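Local coordinates for FixK2 protein (Bradyrhizobium japonicum, PDB 4I2O) that binds DNA as a two-subunit transcription factor of the CRP/FNR superfamily and probably regulates genes linked to nitrogen fixation, at residues A[144-147]-A[148-151]; A[166-169]-A[170-173]; A[182-185]-A[186-189]; A[43-46]-A[47-51]. The protein carries 1 engineered substitution. All coordinates share one frame; numbering follows the deposited sequence.

Contact 1 (A[144-147]-A[148-151]); sequences HAED and HMLL
His148 N, Met149 N, Leu150 N and Leu151 N each bond to the carbonyl oxygen four residues back, from His144 O to Asp147 O, which makes regular alpha helix of the segments 144-147 and 148-151. They belong to helix 128-154, the long dimerisation helix of the CRP/FNR fold. The bond from Met149 N to Ala145 O is the shortest of the four at 2.7 Å. The one from Leu150 N to Glu146 O is the longest at 3.3 Å. His144 and His148 follow each other one turn apart. Their ring planes differ by 30°, but the rings are slid apart and barely overlap. Each turns NE2 to a partner beyond this helix: His144 to Glu167, His148 to the backbone O of Tyr190, whose ring also stacks on His148. The two histidines thus join the dimer helix to the DNA-binding domain. Another side of the helix packs on the second subunit, where Ala145 and Met149 both meet Ala145 of that chain. Met149 holds CG anti to its carbonyl carbon (chi1 -69°), and CG comes 3.3 Å from Ala145 O. A bend at chi3 then carries Met149 CE to 3.7 Å from Glu146 CA.

Contact 2 (A[166-169]-A[170-173]); sequences LEMD and RRLA
Glu167 holds CG anti to its backbone N (chi1 -179°) and runs on extended, while Arg171 bends at chi3 (67°). The two side chains therefore lie side by side and point the same way, one turn apart near the end of helix 157-172 in the Crp-like helix-turn-helix domain. Arg171 NH1 meets Glu167 OE2 at 3.1 Å in a salt bridge whose hydrogen bond is weak. The guanidinium and carboxylate planes are 38° apart. A water links the same oxygen to the neighbouring arginine: it donates to Glu167 OE2 at 2.9 Å and accepts from Arg170 NH2 at 2.7 Å, in the plane of that guanidinium. Glu167 OE1 has a separate partner in the hydroxyl of Tyr190. Arg171 NH2 reaches out of the helix to a salt bridge with Asp90 and a hydrogen bond with Phe85 O. Replacing Arg171 with a leucine would probably leave Asp90 and Glu167 OE2 without this guanidinium, OE2 keeping its water. On the apolar side Met168 SD lies 4.2 Å from Leu172 CD2. The methyl Met168 CE also reaches Arg171 NH1 at 3.7 Å, obliquely to the guanidinium. Farther along, Asp169 pairs with Arg224. The chemistry implies an ionic link between domains: Arg171 is shared by two acids, Glu167 on its own helix and Asp90 in the cyclic nucleotide-binding domain.

Contact 3 (A[182-185]-A[186-189]); sequences MSRR and DIGD. Engineered in segment 182-185: Ser183 (natural residue Cys). With nucleotides of chain C.
Ser183 OG accepts from Asp186 N at 3.0 Å and N-caps helix 184-191, the first helix of the helix-turn-helix. Ser183 is engineered; the natural residue is cysteine. Ser183 N is satisfied by a water, which donates to Asp186 OD2 at 2.7 Å. Asp186 also forms salt bridges to Arg80 and Arg70. Ile187 N, Gly188 N and Asp189 N bond to Ser183 O, Arg184 O and Arg185 O in turn. The next residue after the cap binds the DNA backbone. Arg184 N gives a nearly straight bond (173°) to OP2 of DA7 of chain C, at 2.9 Å. Bent at chi2 (-64°), the Arg184 side chain puts NE 2.9 Å from OP2 of DT8 of chain C, at the guanidinium edge. Arg184 NH2 bonds to OP1 of that phosphate at 3.1 Å and also to Ala216 O. Cutting Arg184 back to an alanine would probably leave the DT8 phosphate without these two donors. Arg185 NH1 and Asp189 OD2, one turn apart, share a water, at 2.8 Å and 2.6 Å. Asp189 also pairs with Arg80 and with Arg154 of the second subunit. On the apolar side Met182 crosses Ile187, with Met182 CG 3.6 Å from Ile187 CG1.

Contact 4 (A[43-46]-A[47-51]); sequences FSYR and KDEEI
Tyr45 and Ile51 form the tight part of this contact. Ile51 CG1 sits over the centre of the Tyr45 ring, 3.7 Å from its centroid and 7° off the ring normal, a CH-pi contact. Phe43 CD2 lies over the opposite face, toward the rim. At the ring edge, near its plane, Glu49 OE2 comes 3.5 Å from Tyr45 CD1. A water joins Tyr45 OH, at 2.8 Å, to Ile51 O, to which it donates at 2.7 Å. Tyr62 of strand 60-64 packs on both Tyr45 and Ile51. Between Tyr45 and Ile51 in the chain lies a type II beta turn from Arg46 to Glu49. It leads from strand 41-45 to strand 50-52, and so from one sheet of the cyclic nucleotide-binding beta roll to the other. Glu49 N closes the turn on Arg46 O at 2.8 Å. Glu49 has CG anti to its backbone N (chi1 -159°), and its extended chain returns OE1 to Arg46 N at 3.0 Å, met from above the carboxylate plane. The side chains of Arg46, Lys47 and Asp48 make the loose, exposed side. The Arg46 guanidinium only nears Glu49, with NH1 4.1 Å from OE1, beyond a salt bridge. Lys47 NZ and Asp48 OD2 form a salt bridge at 3.3 Å, its hydrogen bond weak. Asp48 takes the third position of the turn, with the positive phi (72°) of that position; its OD1 forms a salt bridge with Arg70.

In the fold
Along the chain come contacts 4, 1, 2 and 3, in that order. Contact 4 belongs to the cyclic nucleotide-binding domain, and contacts 2 and 3 to the helix-turn-helix domain. Contact 1 lies on helix 128-154, directly followed by helix 157-172 of contact 2. Contacts 1 and 2 touch although their centres are about 17 Å apart. Contacts 2 and 3 meet by packing of Met168 on Met182. Contact 4 is remote from contact 1, with centres about 27 Å apart. Contacts 3 and 4 do not touch, their nearest atoms about 7 Å apart, but Arg70 pairs with an acid of each. Contacts 1 and 3 touch the second subunit, consistent with a coupling of dimerisation and DNA binding.

Contact 1 (A[144-147]-A[148-151])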
loop_
_atom_site.group_PDB
_atom_site.type_symbol
_atom_site.label_atom_id
_atom_site.label_comp_id
_atom_site.label_asym_id
_atom_site.label_seq_id
_atom_site.Cartn_x
_atom_site.Cartn_y
_atom_site.Cartn_z
ATOM N N HIS A 144 -3.215 -5.755 -2.657
ATOM C CA HIS A 144 -4.277 -4.740 -2.607
ATOM C C HIS A 144 -3.737 -3.314 -2.364
ATOM O O HIS A 144 -4.185 -2.374 -3.033
ATOM C CB HIS A 144 -5.285 -5.114 -1.514
ATOM C CG HIS A 144 -6.572 -4.331 -1.581
ATOM N ND1 HIS A 144 -6.698 -3.098 -1.005
ATOM C CD2 HIS A 144 -7.778 -4.629 -2.138
ATOM C CE1 HIS A 144 -7.937 -2.627 -1.239
ATOM N NE2 HIS A 144 -8.606 -3.544 -1.907
ATOM N N ALA A 145 -2.767 -3.167 -1.450
ATOM C CA ALA A 145 -2.228 -1.874 -1.082
ATOM C C ALA A 145 -1.433 -1.312 -2.248
ATOM O O ALA A 145 -1.519 -0.087 -2.495
ATOM C CB ALA A 145 -1.333 -1.963 0.223
ATOM N N GLU A 146 -0.688 -2.161 -2.956
ATOM C CA GLU A 146 0.045 -1.697 -4.180
ATOM C C GLU A 146 -0.894 -1.117 -5.239
ATOM O O GLU A 146 -0.678 -0.009 -5.793
ATOM C CB GLU A 146 0.881 -2.846 -4.786
ATOM C CG GLU A 146 2.082 -3.236 -3.879
ATOM C CD GLU A 146 2.755 -4.549 -4.254
ATOM O OE1 GLU A 146 2.150 -5.403 -4.965
ATOM O OE2 GLU A 146 3.941 -4.717 -3.867
ATOM N N ASP A 147 -1.962 -1.836 -5.524
ATOM C CA ASP A 147 -2.950 -1.324 -6.479
ATOM C C ASP A 147 -3.539 -0.050 -5.941
ATOM O O ASP A 147 -3.807 0.908 -6.725
ATOM C CB ASP A 147 -4.103 -2.355 -6.672
ATOM C CG ASP A 147 -3.692 -3.564 -7.499
ATOM O OD1 ASP A 147 -2.635 -3.525 -8.175
ATOM O OD2 ASP A 147 -4.459 -4.565 -7.496
ATOM N N HIS A 148 -3.828 -0.029 -4.621
ATOM C CA HIS A 148 -4.459 1.151 -4.039
ATOM C C HIS A 148 -3.505 2.352 -4.027
ATOM O O HIS A 148 -3.958 3.491 -4.183
ATOM C CB HIS A 148 -4.978 0.894 -2.645
ATOM C CG HIS A 148 -6.245 1.586 -2.372
ATOM N ND1 HIS A 148 -7.350 1.508 -3.214
ATOM C CD2 HIS A 148 -6.609 2.377 -1.340
ATOM C CE1 HIS A 148 -8.300 2.281 -2.734
ATOM N NE2 HIS A 148 -7.887 2.805 -1.582
ATOM N N MET A 149 -2.196 2.145 -3.885
ATOM C CA MET A 149 -1.303 3.317 -4.090
ATOM C C MET A 149 -1.388 3.928 -5.448
ATOM O O MET A 149 -1.328 5.171 -5.601
ATOM C CB MET A 149 0.161 2.905 -3.805
ATOM C CG MET A 149 0.406 2.603 -2.315
ATOM S SD MET A 149 2.191 2.249 -2.007
ATOM C CE MET A 149 2.446 0.600 -2.582
ATOM N N LEU A 150 -1.464 3.084 -6.483
ATOM C CA LEU A 150 -1.613 3.591 -7.843
ATOM C C LEU A 150 -2.872 4.424 -7.933
ATOM O O LEU A 150 -2.902 5.472 -8.561
ATOM C CB LEU A 150 -1.658 2.450 -8.849
ATOM C CG LEU A 150 -1.867 2.773 -10.333
ATOM C CD1 LEU A 150 -0.772 3.712 -10.881
ATOM C CD2 LEU A 150 -1.961 1.516 -11.189
ATOM N N LEU A 151 -3.968 3.897 -7.409
ATOM C CA LEU A 151 -5.210 4.690 -7.392
ATOM C C LEU A 151 -5.072 6.027 -6.686
ATOM O O LEU A 151 -5.502 7.083 -7.234
ATOM C CB LEU A 151 -6.299 3.806 -6.661
ATOM C CG LEU A 151 -7.712 4.485 -6.575
ATOM C CD1 LEU A 151 -8.776 3.416 -6.590
ATOM C CD2 LEU A 151 -7.930 5.364 -5.264
#

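Contact 2 (A[166-169]-A[170-173])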
loop_
_atom_site.group_PDB
_atom_site.type_symbol
_atom_site.label_atom_id
_atom_site.label_comp_id
_atom_site.label_asym_id
_atom_site.label_seq_id
_atom_site.Cartn_x
_atom_site.Cartn_y
_atom_site.Cartn_z
ATOM N N LEU A 166 -16.591 -1.231 -9.151
ATOM C CA LEU A 166 -16.241 -2.557 -9.642
ATOM C C LEU A 166 -15.695 -3.522 -8.588
ATOM O O LEU A 166 -16.023 -4.714 -8.613
ATOM C CB LEU A 166 -15.282 -2.442 -10.832
ATOM C CG LEU A 166 -15.864 -1.801 -12.125
ATOM C CD1 LEU A 166 -14.668 -1.423 -13.016
ATOM C CD2 LEU A 166 -16.796 -2.749 -12.853
ATOM N N GLU A 167 -14.844 -3.017 -7.687
ATOM C CA GLU A 167 -14.352 -3.831 -6.574
ATOM C C GLU A 167 -15.531 -4.275 -5.693
ATOM O O GLU A 167 -15.647 -5.467 -5.284
ATOM C CB GLU A 167 -13.351 -3.029 -5.731
ATOM C CG GLU A 167 -12.822 -3.882 -4.586
ATOM C CD GLU A 167 -11.903 -3.160 -3.638
ATOM O OE1 GLU A 167 -11.840 -1.903 -3.600
ATOM O OE2 GLU A 167 -11.213 -3.864 -2.899
ATOM N N MET A 168 -16.376 -3.328 -5.323
ATOM C CA MET A 168 -17.540 -3.726 -4.484
ATOM C C MET A 168 -18.514 -4.663 -5.183
ATOM O O MET A 168 -19.089 -5.552 -4.544
ATOM C CB MET A 168 -18.293 -2.476 -4.091
ATOM C CG MET A 168 -17.565 -1.537 -3.109
ATOM S SD MET A 168 -17.089 -2.330 -1.537
ATOM C CE MET A 168 -15.349 -2.669 -1.784
ATOM N N ASP A 169 -18.757 -4.472 -6.481
ATOM C CA ASP A 169 -19.593 -5.394 -7.223
ATOM C C ASP A 169 -19.016 -6.831 -7.171
ATOM O O ASP A 169 -19.712 -7.805 -6.959
ATOM C CB ASP A 169 -19.718 -4.915 -8.667
ATOM C CG ASP A 169 -20.597 -5.837 -9.518
ATOM O OD1 ASP A 169 -20.052 -6.573 -10.354
ATOM O OD2 ASP A 169 -21.842 -5.782 -9.385
ATOM N N ARG A 170 -17.716 -6.965 -7.382
ATOM C CA ARG A 170 -17.111 -8.292 -7.333
ATOM C C ARG A 170 -17.233 -8.910 -5.946
ATOM O O ARG A 170 -17.494 -10.132 -5.800
ATOM C CB ARG A 170 -15.622 -8.145 -7.739
ATOM C CG ARG A 170 -14.858 -9.451 -7.700
ATOM C CD ARG A 170 -13.444 -9.251 -8.273
ATOM N NE ARG A 170 -12.755 -8.066 -7.747
ATOM C CZ ARG A 170 -12.151 -8.021 -6.553
ATOM N NH1 ARG A 170 -12.205 -9.078 -5.732
ATOM N NH2 ARG A 170 -11.502 -6.915 -6.180
ATOM N N ARG A 171 -17.071 -8.103 -4.895
ATOM C CA ARG A 171 -16.981 -8.649 -3.525
ATOM C C ARG A 171 -18.318 -8.791 -2.827
ATOM O O ARG A 171 -18.476 -9.620 -1.928
ATOM C CB ARG A 171 -16.099 -7.736 -2.670
ATOM C CG ARG A 171 -14.603 -7.849 -3.161
ATOM C CD ARG A 171 -13.713 -6.860 -2.465
ATOM N NE ARG A 171 -13.585 -7.176 -1.040
ATOM C CZ ARG A 171 -13.138 -6.289 -0.151
ATOM N NH1 ARG A 171 -12.780 -5.059 -0.540
ATOM N NH2 ARG A 171 -13.044 -6.628 1.128
ATOM N N LEU A 172 -19.276 -7.956 -3.207
ATOM C CA LEU A 172 -20.539 -8.005 -2.440
ATOM C C LEU A 172 -21.825 -8.039 -3.231
ATOM O O LEU A 172 -22.904 -8.191 -2.617
ATOM C CB LEU A 172 -20.577 -7.016 -1.266
ATOM C CG LEU A 172 -20.459 -5.548 -1.584
ATOM C CD1 LEU A 172 -21.632 -5.029 -2.428
ATOM C CD2 LEU A 172 -20.320 -4.694 -0.310
ATOM N N ALA A 173 -21.787 -7.992 -4.562
ATOM C CA ALA A 173 -23.108 -7.998 -5.255
ATOM C C ALA A 173 -23.847 -9.316 -5.018
ATOM O O ALA A 173 -23.249 -10.407 -5.006
ATOM C CB ALA A 173 -22.985 -7.764 -6.751
HETATM O O HOH W 1 -10.176 -6.438 -3.838
#

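Contact 3 (A[182-185]-A[186-189])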
loop_
_atom_site.group_PDB
_atom_site.type_symbol
_atom_site.label_atom_id
_atom_site.label_comp_id
_atom_site.label_asym_id
_atom_site.label_seq_id
_atom_site.Cartn_x
_atom_site.Cartn_y
_atom_site.Cartn_z
ATOM N N MET A 182 -21.256 1.176 3.863
ATOM C CA MET A 182 -20.603 2.356 4.371
ATOM C C MET A 182 -21.140 3.686 3.749
ATOM O O MET A 182 -21.763 3.695 2.640
ATOM C CB MET A 182 -19.064 2.198 4.108
ATOM C CG MET A 182 -18.662 2.461 2.639
ATOM S SD MET A 182 -19.175 1.261 1.420
ATOM C CE MET A 182 -18.067 -0.146 1.646
ATOM N N SER A 183 -20.876 4.774 4.472
ATOM C CA SER A 183 -21.279 6.118 4.114
ATOM C C SER A 183 -20.426 6.680 3.001
ATOM O O SER A 183 -19.382 6.120 2.662
ATOM C CB SER A 183 -21.088 7.033 5.335
ATOM O OG SER A 183 -19.686 7.103 5.611
ATOM N N ARG A 184 -20.856 7.820 2.468
ATOM C CA ARG A 184 -20.107 8.496 1.425
ATOM C C ARG A 184 -18.764 9.006 1.977
ATOM O O ARG A 184 -17.731 9.105 1.259
ATOM C CB ARG A 184 -20.988 9.686 0.858
ATOM C CG ARG A 184 -22.319 9.204 0.129
ATOM C CD ARG A 184 -21.993 8.371 -1.145
ATOM N NE ARG A 184 -23.189 8.250 -2.019
ATOM C CZ ARG A 184 -23.884 7.127 -2.234
ATOM N NH1 ARG A 184 -23.583 5.949 -1.621
ATOM N NH2 ARG A 184 -24.903 7.189 -3.082
ATOM N N ARG A 185 -18.755 9.368 3.254
ATOM C CA ARG A 185 -17.504 9.825 3.840
ATOM C C ARG A 185 -16.508 8.651 3.955
ATOM O O ARG A 185 -15.275 8.840 3.731
ATOM C CB ARG A 185 -17.794 10.377 5.243
ATOM C CG ARG A 185 -16.500 10.859 5.965
ATOM C CD ARG A 185 -16.851 11.466 7.348
ATOM N NE ARG A 185 -17.411 12.811 7.141
ATOM C CZ ARG A 185 -16.642 13.837 6.746
ATOM N NH1 ARG A 185 -15.310 13.688 6.558
ATOM N NH2 ARG A 185 -17.178 15.017 6.532
ATOM N N ASP A 186 -16.993 7.468 4.310
ATOM C CA ASP A 186 -16.039 6.340 4.316
ATOM C C ASP A 186 -15.561 6.079 2.897
ATOM O O ASP A 186 -14.370 5.762 2.668
ATOM C CB ASP A 186 -16.724 5.046 4.813
ATOM C CG ASP A 186 -16.844 4.961 6.312
ATOM O OD1 ASP A 186 -16.558 5.919 7.036
ATOM O OD2 ASP A 186 -17.292 3.883 6.773
ATOM N N ILE A 187 -16.463 6.137 1.904
ATOM C CA ILE A 187 -15.979 5.898 0.526
ATOM C C ILE A 187 -14.921 6.942 0.153
ATOM O O ILE A 187 -13.909 6.596 -0.444
ATOM C CB ILE A 187 -17.103 5.893 -0.515
ATOM C CG1 ILE A 187 -18.115 4.748 -0.146
ATOM C CG2 ILE A 187 -16.581 5.678 -1.930
ATOM C CD1 ILE A 187 -19.429 4.857 -0.982
ATOM N N GLY A 188 -15.197 8.227 0.387
ATOM C CA GLY A 188 -14.183 9.253 0.061
ATOM C C GLY A 188 -12.884 8.965 0.816
ATOM O O GLY A 188 -11.836 9.094 0.202
ATOM N N ASP A 189 -12.920 8.603 2.115
ATOM C CA ASP A 189 -11.656 8.315 2.845
ATOM C C ASP A 189 -10.939 7.060 2.402
ATOM O O ASP A 189 -9.717 6.975 2.573
ATOM C CB ASP A 189 -11.827 8.316 4.410
ATOM C CG ASP A 189 -12.173 9.675 4.937
ATOM O OD1 ASP A 189 -11.834 10.678 4.255
ATOM O OD2 ASP A 189 -12.671 9.775 6.092
ATOM P P DA C 7 -24.520 8.506 3.191
ATOM O OP1 DA C 7 -24.598 7.086 2.783
ATOM O OP2 DA C 7 -23.188 9.143 3.502
ATOM O "O5'" DA C 7 -25.178 9.449 2.106
ATOM C "C5'" DA C 7 -26.588 9.153 1.631
ATOM C "C4'" DA C 7 -26.948 10.278 0.651
ATOM O "O4'" DA C 7 -27.186 11.484 1.417
ATOM C "C3'" DA C 7 -25.879 10.590 -0.379
ATOM O "O3'" DA C 7 -26.535 10.223 -1.639
ATOM C "C2'" DA C 7 -25.627 12.128 -0.257
ATOM C "C1'" DA C 7 -26.876 12.562 0.561
ATOM N N9 DA C 7 -26.561 13.669 1.464
ATOM C C8 DA C 7 -25.623 13.701 2.465
ATOM N N7 DA C 7 -25.572 14.841 3.136
ATOM C C5 DA C 7 -26.595 15.612 2.558
ATOM C C6 DA C 7 -27.036 16.910 2.811
ATOM N N6 DA C 7 -26.464 17.618 3.801
ATOM N N1 DA C 7 -28.094 17.406 2.061
ATOM C C2 DA C 7 -28.566 16.571 1.097
ATOM N N3 DA C 7 -28.167 15.299 0.766
ATOM C C4 DA C 7 -27.204 14.901 1.541
ATOM P P DT C 8 -25.803 10.564 -3.079
ATOM O OP1 DT C 8 -26.481 9.628 -4.081
ATOM O OP2 DT C 8 -24.377 10.768 -2.838
ATOM O "O5'" DT C 8 -26.395 12.063 -3.473
ATOM C "C5'" DT C 8 -27.813 12.100 -3.613
ATOM C "C4'" DT C 8 -28.185 13.549 -3.865
ATOM O "O4'" DT C 8 -27.797 14.381 -2.746
ATOM C "C3'" DT C 8 -27.466 14.184 -5.074
ATOM O "O3'" DT C 8 -28.533 14.666 -5.850
ATOM C "C2'" DT C 8 -26.621 15.360 -4.599
ATOM C "C1'" DT C 8 -27.303 15.644 -3.284
ATOM N N1 DT C 8 -26.429 16.229 -2.176
ATOM C C2 DT C 8 -26.739 17.463 -1.594
ATOM O O2 DT C 8 -27.655 18.211 -1.961
ATOM N N3 DT C 8 -25.955 17.852 -0.554
ATOM C C4 DT C 8 -24.855 17.130 -0.040
ATOM O O4 DT C 8 -24.252 17.574 0.941
ATOM C C5 DT C 8 -24.556 15.856 -0.679
ATOM C C7 DT C 8 -23.380 15.016 -0.190
ATOM C C6 DT C 8 -25.354 15.443 -1.702
HETATM O O HOH W 2 -19.960 4.239 7.200
HETATM O O HOH W 3 -13.465 11.816 7.517
#

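Contact 4 (A[43-46]-A[47-51])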
loop_
_atom_site.group_PDB
_atom_site.type_symbol
_atom_site.label_atom_id
_atom_site.label_comp_id
_atom_site.label_asym_id
_atom_site.label_seq_id
_atom_site.Cartn_x
_atom_site.Cartn_y
_atom_site.Cartn_z
ATOM N N PHE A 43 -17.587 -13.104 18.427
ATOM C CA PHE A 43 -17.796 -11.854 19.162
ATOM C C PHE A 43 -18.519 -10.869 18.277
ATOM O O PHE A 43 -18.429 -10.985 17.106
ATOM C CB PHE A 43 -16.455 -11.220 19.513
ATOM C CG PHE A 43 -16.523 -10.317 20.695
ATOM C CD1 PHE A 43 -16.603 -10.854 21.972
ATOM C CD2 PHE A 43 -16.498 -8.926 20.536
ATOM C CE1 PHE A 43 -16.683 -10.031 23.077
ATOM C CE2 PHE A 43 -16.563 -8.083 21.637
ATOM C CZ PHE A 43 -16.659 -8.644 22.916
ATOM N N SER A 44 -19.232 -9.889 18.836
ATOM C CA SER A 44 -19.875 -8.917 17.955
ATOM C C SER A 44 -19.522 -7.502 18.364
ATOM O O SER A 44 -19.271 -7.255 19.564
ATOM C CB SER A 44 -21.397 -9.111 18.030
ATOM O OG SER A 44 -21.746 -10.347 17.441
ATOM N N TYR A 45 -19.524 -6.592 17.395
ATOM C CA TYR A 45 -19.293 -5.172 17.652
ATOM C C TYR A 45 -20.432 -4.333 17.076
ATOM O O TYR A 45 -20.886 -4.627 15.946
ATOM C CB TYR A 45 -17.982 -4.725 16.971
ATOM C CG TYR A 45 -16.777 -5.518 17.505
ATOM C CD1 TYR A 45 -16.065 -5.078 18.640
ATOM C CD2 TYR A 45 -16.414 -6.747 16.929
ATOM C CE1 TYR A 45 -14.970 -5.817 19.136
ATOM C CE2 TYR A 45 -15.360 -7.497 17.432
ATOM C CZ TYR A 45 -14.628 -7.013 18.516
ATOM O OH TYR A 45 -13.544 -7.740 18.984
ATOM N N ARG A 46 -20.846 -3.288 17.816
ATOM C CA ARG A 46 -21.848 -2.309 17.366
ATOM C C ARG A 46 -21.242 -1.401 16.302
ATOM O O ARG A 46 -20.001 -1.204 16.233
ATOM C CB ARG A 46 -22.379 -1.420 18.529
ATOM C CG ARG A 46 -23.306 -2.108 19.518
ATOM C CD ARG A 46 -23.524 -1.261 20.771
ATOM N NE ARG A 46 -24.170 -2.042 21.836
ATOM C CZ ARG A 46 -23.503 -2.648 22.817
ATOM N NH1 ARG A 46 -22.172 -2.547 22.882
ATOM N NH2 ARG A 46 -24.154 -3.339 23.739
ATOM N N LYS A 47 -22.109 -0.875 15.439
ATOM C CA LYS A 47 -21.729 0.195 14.496
ATOM C C LYS A 47 -20.837 1.202 15.201
ATOM O O LYS A 47 -21.141 1.635 16.338
ATOM C CB LYS A 47 -23.006 0.858 13.965
ATOM C CG LYS A 47 -22.813 2.125 13.138
ATOM C CD LYS A 47 -24.067 2.373 12.281
ATOM C CE LYS A 47 -24.072 3.776 11.704
ATOM N NZ LYS A 47 -23.572 4.738 12.710
ATOM N N ASP A 48 -19.714 1.503 14.552
ATOM C CA ASP A 48 -18.698 2.446 15.031
ATOM C C ASP A 48 -17.846 1.998 16.216
ATOM O O ASP A 48 -17.001 2.762 16.680
ATOM C CB ASP A 48 -19.297 3.837 15.354
ATOM C CG ASP A 48 -19.834 4.562 14.122
ATOM O OD1 ASP A 48 -19.326 4.399 12.999
ATOM O OD2 ASP A 48 -20.789 5.337 14.290
ATOM N N GLU A 49 -18.036 0.781 16.716
ATOM C CA GLU A 49 -17.176 0.326 17.813
ATOM C C GLU A 49 -15.780 -0.021 17.283
ATOM O O GLU A 49 -15.638 -0.651 16.216
ATOM C CB GLU A 49 -17.752 -0.923 18.445
ATOM C CG GLU A 49 -17.237 -1.170 19.845
ATOM C CD GLU A 49 -17.918 -2.370 20.500
ATOM O OE1 GLU A 49 -19.121 -2.590 20.215
ATOM O OE2 GLU A 49 -17.222 -3.088 21.260
ATOM N N GLU A 50 -14.762 0.371 18.040
ATOM C CA GLU A 50 -13.373 0.069 17.655
ATOM C C GLU A 50 -13.128 -1.409 18.020
ATOM O O GLU A 50 -13.521 -1.858 19.112
ATOM C CB GLU A 50 -12.413 0.928 18.459
ATOM C CG GLU A 50 -10.957 0.654 18.049
ATOM C CD GLU A 50 -9.952 1.620 18.671
ATOM O OE1 GLU A 50 -9.398 1.295 19.736
ATOM O OE2 GLU A 50 -9.699 2.685 18.078
ATOM N N ILE A 51 -12.534 -2.162 17.100
ATOM C CA ILE A 51 -12.200 -3.557 17.347
ATOM C C ILE A 51 -10.767 -3.606 17.890
ATOM O O ILE A 51 -10.510 -4.342 18.854
ATOM C CB ILE A 51 -12.318 -4.353 16.058
ATOM C CG1 ILE A 51 -13.787 -4.274 15.576
ATOM C CG2 ILE A 51 -11.844 -5.786 16.299
ATOM C CD1 ILE A 51 -14.056 -4.926 14.230
HETATM O O HOH W 4 -11.832 -6.069 20.451
#